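Local coordinates for protein putative esterase (Sulfolobus solfataricus P2, PDB 2RAU) that probably acts as a lipase or esterase of the alpha/beta-hydrolase superfamily and binds calcium, at residues A[123-126]-A[127-131]; A[134-137]-A[138-142]; A[163-166]-A[167-171]. One frame throughout, in Å; residues are numbered along the deposited sequence.

In the fold
Contact 1 and contact 2 lie in series on one helix, 123-141, with their centres about 16 Å apart. Contact 3 comes later in the chain, where helix 153-169 ends and strand 170-176 begins. Its centre is about 14 Å from the centre of each of the others. Both helices belong to the alpha/beta-hydrolase fold and pack against each other beside the main mixed sheet. Asp169 of contact 3 ties them together: it forms salt bridges with Lys131 of contact 1 and Lys138 of contact 2. Helix 153-169 begins just after a probable nucleophile elbow, whereas contact 2 ends at a calcium site.

Contact 1 (A[123-126]-A[127-131]); sequences WSTW and ISDIK
Trp123 and Ile127 are joined in the first turns of helix 123-141, where the backbone bonds are regular i to i+4 pairs. Ile127 N reaches Trp123 O at 2.8 Å, and Ile130 N reaches Trp126 O at 3.0 Å with a nearly straight N-H...O angle of 170°. Ser128 N and Asp129 N bond to Ser124 O and Thr125 O in the same way. Thr125 O takes a second bond, from Ser128 OG at 2.7 Å. The Ser128 hydroxyl sits between its own backbone N and carbonyl carbon (chi1 74°), which folds it back onto the preceding turn. Ile127 CG1 meets the Trp123 indole at its edge, near the ring plane, 4.1 Å from CE3. Thr125 and Asp129 point the same way side by side, with Thr125 CG2 4.0 Å from Asp129 OD2. The Asp129 carboxylate is buried and forms salt bridges with Arg102 and Arg30. Trp123 and Trp126 both meet the ring of Phe153, at the start of helix 153-169. The two arginines probably favour the charged form of Asp129, while the Ser128 hydroxyl is satisfied within the helix itself.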
loop_
_atom_site.group_PDB
_atom_site.type_symbol
_atom_site.label_atom_id
_atom_site.label_comp_id
_atom_site.label_asym_id
_atom_site.label_seq_id
_atom_site.Cartn_x
_atom_site.Cartn_y
_atom_site.Cartn_z
ATOM N N TRP A 123 -13.254 -5.637 -7.595
ATOM C CA TRP A 123 -13.643 -4.991 -6.355
ATOM C C TRP A 123 -14.394 -5.889 -5.388
ATOM O O TRP A 123 -14.180 -5.830 -4.183
ATOM C CB TRP A 123 -14.457 -3.708 -6.661
ATOM C CG TRP A 123 -13.569 -2.612 -6.986
ATOM C CD1 TRP A 123 -13.383 -2.007 -8.211
ATOM C CD2 TRP A 123 -12.617 -2.030 -6.107
ATOM N NE1 TRP A 123 -12.417 -1.048 -8.114
ATOM C CE2 TRP A 123 -11.921 -1.053 -6.828
ATOM C CE3 TRP A 123 -12.319 -2.210 -4.756
ATOM C CZ2 TRP A 123 -10.943 -0.249 -6.238
ATOM C CZ3 TRP A 123 -11.319 -1.448 -4.188
ATOM C CH2 TRP A 123 -10.665 -0.461 -4.910
ATOM N N SER A 124 -15.310 -6.713 -5.866
ATOM C CA SER A 124 -16.004 -7.596 -4.916
ATOM C C SER A 124 -15.014 -8.587 -4.272
ATOM O O SER A 124 -15.103 -8.881 -3.074
ATOM C CB SER A 124 -17.243 -8.274 -5.537
ATOM O OG SER A 124 -16.871 -9.123 -6.572
ATOM N N THR A 125 -14.036 -9.056 -5.030
ATOM C CA THR A 125 -13.007 -9.922 -4.466
ATOM C C THR A 125 -12.176 -9.202 -3.408
ATOM O O THR A 125 -12.020 -9.694 -2.300
ATOM C CB THR A 125 -12.108 -10.527 -5.584
ATOM O OG1 THR A 125 -12.926 -11.339 -6.432
ATOM C CG2 THR A 125 -10.941 -11.354 -5.003
ATOM N N TRP A 126 -11.632 -8.049 -3.761
ATOM C CA TRP A 126 -10.787 -7.263 -2.863
ATOM C C TRP A 126 -11.561 -6.851 -1.614
ATOM O O TRP A 126 -11.035 -6.962 -0.526
ATOM C CB TRP A 126 -10.216 -6.019 -3.603
ATOM C CG TRP A 126 -8.742 -6.093 -3.902
ATOM C CD1 TRP A 126 -7.775 -5.180 -3.528
ATOM C CD2 TRP A 126 -8.041 -7.145 -4.591
ATOM N NE1 TRP A 126 -6.537 -5.604 -3.963
ATOM C CE2 TRP A 126 -6.671 -6.783 -4.632
ATOM C CE3 TRP A 126 -8.439 -8.341 -5.202
ATOM C CZ2 TRP A 126 -5.711 -7.582 -5.212
ATOM C CZ3 TRP A 126 -7.474 -9.137 -5.777
ATOM C CH2 TRP A 126 -6.149 -8.751 -5.797
ATOM N N ILE A 127 -12.783 -6.352 -1.811
ATOM C CA ILE A 127 -13.651 -5.963 -0.693
ATOM C C ILE A 127 -13.946 -7.169 0.220
ATOM O O ILE A 127 -13.823 -7.040 1.448
ATOM C CB ILE A 127 -14.890 -5.190 -1.140
ATOM C CG1 ILE A 127 -14.438 -3.805 -1.671
ATOM C CG2 ILE A 127 -15.888 -5.029 0.051
ATOM C CD1 ILE A 127 -15.520 -3.036 -2.341
ATOM N N SER A 128 -14.179 -8.352 -0.356
ATOM C CA SER A 128 -14.449 -9.539 0.447
ATOM C C SER A 128 -13.222 -9.913 1.292
ATOM O O SER A 128 -13.352 -10.354 2.438
ATOM C CB SER A 128 -14.920 -10.720 -0.408
ATOM O OG SER A 128 -13.855 -11.315 -1.163
ATOM N N ASP A 129 -12.030 -9.714 0.745
ATOM C CA ASP A 129 -10.805 -10.041 1.429
ATOM C C ASP A 129 -10.560 -9.052 2.569
ATOM O O ASP A 129 -10.165 -9.444 3.662
ATOM C CB ASP A 129 -9.624 -9.999 0.459
ATOM C CG ASP A 129 -9.662 -11.116 -0.588
ATOM O OD1 ASP A 129 -10.405 -12.060 -0.402
ATOM O OD2 ASP A 129 -8.912 -11.056 -1.602
ATOM N N ILE A 130 -10.742 -7.755 2.307
ATOM C CA ILE A 130 -10.635 -6.774 3.364
ATOM C C ILE A 130 -11.656 -7.092 4.510
ATOM O O ILE A 130 -11.321 -6.974 5.694
ATOM C CB ILE A 130 -10.825 -5.342 2.821
ATOM C CG1 ILE A 130 -9.714 -5.008 1.769
ATOM C CG2 ILE A 130 -10.762 -4.335 3.964
ATOM C CD1 ILE A 130 -9.997 -3.706 0.913
ATOM N N LYS A 131 -12.892 -7.452 4.153
ATOM C CA LYS A 131 -13.906 -7.830 5.135
ATOM C C LYS A 131 -13.475 -8.990 6.070
ATOM O O LYS A 131 -13.690 -8.939 7.301
ATOM C CB LYS A 131 -15.257 -8.131 4.450
ATOM C CG LYS A 131 -16.367 -8.671 5.381
ATOM C CD LYS A 131 -16.721 -7.839 6.625
ATOM C CE LYS A 131 -17.966 -7.015 6.491
ATOM N NZ LYS A 131 -18.314 -6.330 7.774
#

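Contact 2 (A[134-137]-A[138-142]); sequences VSFI and KRDSG. With CA (calcium ion), chain C.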
loop_
_atom_site.group_PDB
_atom_site.type_symbol
_atom_site.label_atom_id
_atom_site.label_comp_id
_atom_site.label_asym_id
_atom_site.label_seq_id
_atom_site.Cartn_x
_atom_site.Cartn_y
_atom_site.Cartn_z
ATOM N N VAL A 134 -11.003 -7.497 8.511
ATOM C CA VAL A 134 -11.676 -6.643 9.489
ATOM C C VAL A 134 -12.405 -7.462 10.560
ATOM O O VAL A 134 -12.318 -7.145 11.737
ATOM C CB VAL A 134 -12.659 -5.626 8.787
ATOM C CG1 VAL A 134 -13.609 -4.960 9.808
ATOM C CG2 VAL A 134 -11.850 -4.589 7.932
ATOM N N SER A 135 -13.106 -8.506 10.142
ATOM C CA SER A 135 -13.818 -9.382 11.068
ATOM C C SER A 135 -12.835 -10.019 12.065
ATOM O O SER A 135 -13.090 -10.084 13.270
ATOM C CB SER A 135 -14.574 -10.453 10.286
ATOM O OG SER A 135 -15.557 -9.868 9.446
ATOM N N PHE A 136 -11.706 -10.496 11.557
ATOM C CA PHE A 136 -10.668 -11.083 12.397
ATOM C C PHE A 136 -10.111 -10.058 13.402
ATOM O O PHE A 136 -9.880 -10.355 14.612
ATOM C CB PHE A 136 -9.516 -11.577 11.519
ATOM C CG PHE A 136 -8.398 -12.226 12.289
ATOM C CD1 PHE A 136 -7.353 -11.473 12.800
ATOM C CD2 PHE A 136 -8.438 -13.566 12.570
ATOM C CE1 PHE A 136 -6.338 -12.066 13.553
ATOM C CE2 PHE A 136 -7.424 -14.153 13.321
ATOM C CZ PHE A 136 -6.379 -13.399 13.792
ATOM N N ILE A 137 -9.835 -8.861 12.886
ATOM C CA ILE A 137 -9.311 -7.769 13.711
ATOM C C ILE A 137 -10.226 -7.413 14.860
ATOM O O ILE A 137 -9.760 -7.111 15.958
ATOM C CB ILE A 137 -9.040 -6.515 12.841
ATOM C CG1 ILE A 137 -7.850 -6.771 11.920
ATOM C CG2 ILE A 137 -8.738 -5.284 13.688
ATOM C CD1 ILE A 137 -7.516 -5.585 10.984
ATOM N N LYS A 138 -11.525 -7.368 14.597
ATOM C CA LYS A 138 -12.481 -7.021 15.637
ATOM C C LYS A 138 -12.370 -7.976 16.818
ATOM O O LYS A 138 -12.385 -7.550 17.985
ATOM C CB LYS A 138 -13.905 -7.012 15.091
ATOM C CG LYS A 138 -14.222 -5.922 14.110
ATOM C CD LYS A 138 -15.734 -5.945 13.873
ATOM C CE LYS A 138 -16.141 -4.908 12.909
ATOM N NZ LYS A 138 -17.586 -4.617 13.042
ATOM N N ARG A 139 -12.267 -9.268 16.522
ATOM C CA ARG A 139 -12.127 -10.265 17.542
ATOM C C ARG A 139 -10.740 -10.241 18.192
ATOM O O ARG A 139 -10.623 -10.352 19.425
ATOM C CB ARG A 139 -12.425 -11.659 16.977
ATOM C CG ARG A 139 -12.470 -12.706 18.071
ATOM C CD ARG A 139 -12.832 -14.067 17.555
ATOM N NE ARG A 139 -13.104 -14.958 18.679
ATOM C CZ ARG A 139 -12.789 -16.247 18.722
ATOM N NH1 ARG A 139 -12.115 -16.820 17.728
ATOM N NH2 ARG A 139 -13.095 -16.959 19.782
ATOM N N ASP A 140 -9.696 -10.147 17.388
ATOM C CA ASP A 140 -8.351 -10.079 17.927
ATOM C C ASP A 140 -8.059 -8.851 18.837
ATOM O O ASP A 140 -7.435 -8.990 19.874
ATOM C CB ASP A 140 -7.354 -10.082 16.790
ATOM C CG ASP A 140 -5.911 -10.204 17.277
ATOM O OD1 ASP A 140 -5.588 -11.291 17.783
ATOM O OD2 ASP A 140 -5.136 -9.236 17.159
ATOM N N SER A 141 -8.504 -7.671 18.414
ATOM C CA SER A 141 -8.257 -6.412 19.113
ATOM C C SER A 141 -9.320 -6.053 20.123
ATOM O O SER A 141 -9.126 -5.200 20.996
ATOM C CB SER A 141 -8.256 -5.311 18.090
ATOM O OG SER A 141 -9.529 -5.107 17.570
ATOM N N GLY A 142 -10.481 -6.678 19.995
ATOM C CA GLY A 142 -11.603 -6.314 20.792
ATOM C C GLY A 142 -12.341 -5.060 20.389
ATOM O O GLY A 142 -13.234 -4.692 21.080
HETATM CA CA CA C . -15.382 -4.758 22.105
HETATM O O HOH W 1 -17.157 -4.260 23.811
HETATM O O HOH W 2 -15.363 -7.261 21.219
#
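Val134 meets Lys138 one turn on, in the last part of helix 123-141. Its O accepts Lys138 N at 3.0 Å, and its CG1 touches Lys138 CE at 4.0 Å. The two side chains run at a slant to each other. Beyond CG the lysine is extended, which carries NZ past the valine to a salt bridge with Asp169 and a hydrogen bond with Asn168 O, both at the end of helix 153-169. Ser135 O receives a long, weak bond from Arg139 N.

Phe136 O holds Asp140 N at 2.8 Å. With chi1 at -179°, Phe136 CG lies beside the carbonyl carbon, which brings the ring toward the next turn; Phe136 CE1 comes 3.9 Å from Asp140 CB. Asp140 CB approaches the ring obliquely, although ring and carboxylate planes are 17° apart. The carboxylate is held by Lys42 and Tyr97, and the rings of Trp6 and Trp26 also meet Phe136.

This is the C-terminal end of a helix that packs on the central sheet of an alpha/beta hydrolase, with Val134 and Ile137 resting on Leu54 and Ile146. Gly142 has positive phi and ends the helix.

Ile137 O is gripped twice by Ser141: by the backbone N at 2.8 Å and by OG at 2.6 Å. The two donors come from opposite faces of the carbonyl plane, with OG 35° out of it. Ser141 OG also bonds to Gln143 N, just past the helix. The chain then presents Gly142 O to the calcium ion at 2.4 Å. Glu144 and two waters are among its other ligands.

Contact 3 (A[163-166]-A[167-171]); sequences SLYW and KNDIK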
loop_
_atom_site.group_PDB
_atom_site.type_symbol
_atom_site.label_atom_id
_atom_site.label_comp_id
_atom_site.label_asym_id
_atom_site.label_seq_id
_atom_site.Cartn_x
_atom_site.Cartn_y
_atom_site.Cartn_z
ATOM N N SER A 163 -17.737 2.877 2.121
ATOM C CA SER A 163 -19.022 3.198 1.538
ATOM C C SER A 163 -20.045 2.071 1.779
ATOM O O SER A 163 -21.251 2.328 1.790
ATOM C CB SER A 163 -18.880 3.498 0.047
ATOM O OG SER A 163 -18.781 2.318 -0.718
ATOM N N LEU A 164 -19.561 0.841 1.979
ATOM C CA LEU A 164 -20.415 -0.299 2.163
ATOM C C LEU A 164 -20.589 -0.696 3.616
ATOM O O LEU A 164 -21.626 -1.221 3.963
ATOM C CB LEU A 164 -19.864 -1.495 1.392
ATOM C CG LEU A 164 -19.844 -1.414 -0.131
ATOM C CD1 LEU A 164 -18.920 -2.539 -0.679
ATOM C CD2 LEU A 164 -21.243 -1.478 -0.717
ATOM N N TYR A 165 -19.564 -0.485 4.448
ATOM C CA TYR A 165 -19.518 -1.020 5.786
ATOM C C TYR A 165 -19.191 -0.064 6.908
ATOM O O TYR A 165 -19.029 -0.511 8.033
ATOM C CB TYR A 165 -18.451 -2.107 5.809
ATOM C CG TYR A 165 -18.705 -3.257 4.850
ATOM C CD1 TYR A 165 -19.762 -4.121 5.063
ATOM C CD2 TYR A 165 -17.870 -3.506 3.773
ATOM C CE1 TYR A 165 -19.981 -5.190 4.227
ATOM C CE2 TYR A 165 -18.081 -4.576 2.930
ATOM C CZ TYR A 165 -19.146 -5.402 3.159
ATOM O OH TYR A 165 -19.387 -6.491 2.353
ATOM N N TRP A 166 -19.073 1.236 6.633
ATOM C CA TRP A 166 -18.652 2.180 7.664
ATOM C C TRP A 166 -19.473 2.126 8.943
ATOM O O TRP A 166 -18.908 2.162 10.021
ATOM C CB TRP A 166 -18.570 3.636 7.146
ATOM C CG TRP A 166 -19.855 4.356 6.919
ATOM C CD1 TRP A 166 -20.552 4.435 5.766
ATOM C CD2 TRP A 166 -20.568 5.160 7.870
ATOM N NE1 TRP A 166 -21.668 5.215 5.933
ATOM C CE2 TRP A 166 -21.698 5.677 7.217
ATOM C CE3 TRP A 166 -20.376 5.465 9.212
ATOM C CZ2 TRP A 166 -22.618 6.470 7.852
ATOM C CZ3 TRP A 166 -21.287 6.267 9.834
ATOM C CH2 TRP A 166 -22.397 6.756 9.160
ATOM N N LYS A 167 -20.796 1.968 8.826
ATOM C CA LYS A 167 -21.656 2.052 9.978
ATOM C C LYS A 167 -21.296 1.015 11.005
ATOM O O LYS A 167 -21.223 1.347 12.162
ATOM C CB LYS A 167 -23.132 1.946 9.590
ATOM C CG LYS A 167 -23.554 3.116 8.705
ATOM C CD LYS A 167 -25.001 3.003 8.210
ATOM C CE LYS A 167 -25.410 4.216 7.362
ATOM N NZ LYS A 167 -26.824 4.055 6.880
ATOM N N ASN A 168 -20.983 -0.208 10.596
ATOM C CA ASN A 168 -20.612 -1.217 11.581
ATOM C C ASN A 168 -19.143 -1.531 11.793
ATOM O O ASN A 168 -18.807 -2.170 12.798
ATOM C CB ASN A 168 -21.325 -2.523 11.300
ATOM C CG ASN A 168 -22.793 -2.478 11.719
ATOM O OD1 ASN A 168 -23.189 -2.313 12.949
ATOM N ND2 ASN A 168 -23.622 -2.574 10.707
ATOM N N ASP A 169 -18.290 -1.096 10.870
ATOM C CA ASP A 169 -16.867 -1.450 10.877
ATOM C C ASP A 169 -15.836 -0.324 11.089
ATOM O O ASP A 169 -14.764 -0.608 11.599
ATOM C CB ASP A 169 -16.506 -2.124 9.550
ATOM C CG ASP A 169 -17.105 -3.510 9.392
ATOM O OD1 ASP A 169 -17.681 -4.063 10.373
ATOM O OD2 ASP A 169 -16.968 -4.055 8.257
ATOM N N ILE A 170 -16.137 0.921 10.690
ATOM C CA ILE A 170 -15.099 1.975 10.556
ATOM C C ILE A 170 -15.407 3.224 11.345
ATOM O O ILE A 170 -16.475 3.789 11.184
ATOM C CB ILE A 170 -14.939 2.408 9.057
ATOM C CG1 ILE A 170 -14.775 1.185 8.131
ATOM C CG2 ILE A 170 -13.757 3.446 8.846
ATOM C CD1 ILE A 170 -13.600 0.201 8.472
ATOM N N LYS A 171 -14.470 3.653 12.186
ATOM C CA LYS A 171 -14.696 4.820 13.001
ATOM C C LYS A 171 -13.796 6.002 12.625
ATOM O O LYS A 171 -13.948 7.098 13.158
ATOM C CB LYS A 171 -14.530 4.464 14.478
ATOM C CG LYS A 171 -13.150 4.045 14.862
ATOM C CD LYS A 171 -13.020 3.583 16.293
ATOM C CE LYS A 171 -11.681 2.917 16.489
ATOM N NZ LYS A 171 -11.532 2.250 17.795
#
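Trp166 and Lys167 form a CH-pi contact between neighbours in sequence. Lys167 CG lies over one face of the indole, 3.5 Å from the centroid of the six-membered ring and 13° off its normal. Lys167 CE follows along the same ring, 3.6 Å from Trp166 CZ2. A chi1 of 74° turns the indole back over the chain that leads into Lys167. Leu294 and Val295 also touch the indole.

The backbone bonds close the helix. Asp169 N reaches Tyr165 O at 3.0 Å, and Asn168 N adds a weak bond to the same oxygen. Ile170 N reaches Trp166 O at 3.1 Å. Trp166 O also accepts from Arg145 NH2. The helix is kinked at Lys167 and Asn168, whose N atoms lack the usual i to i+4 bond.

These residues make the exit of the beta-alpha-beta unit formed by strand 146-151, helix 153-169 and strand 170-176. Ile170 is the first residue to leave helical angles, and its side chain packs on Ile146 and Leu148 of the neighbouring parallel strand.

Among the polar groups, the Asp169 carboxylate lies alongside Tyr165. Asp169 OD2 is 3.5 Å from Tyr165 CB, and the carboxylate and ring planes are 25° apart. The buried acid is also met by the Tyr161 hydroxyl and, at OD2, by Lys131 of helix 123-141. Lys131 also makes a cation-pi contact with the Tyr165 ring.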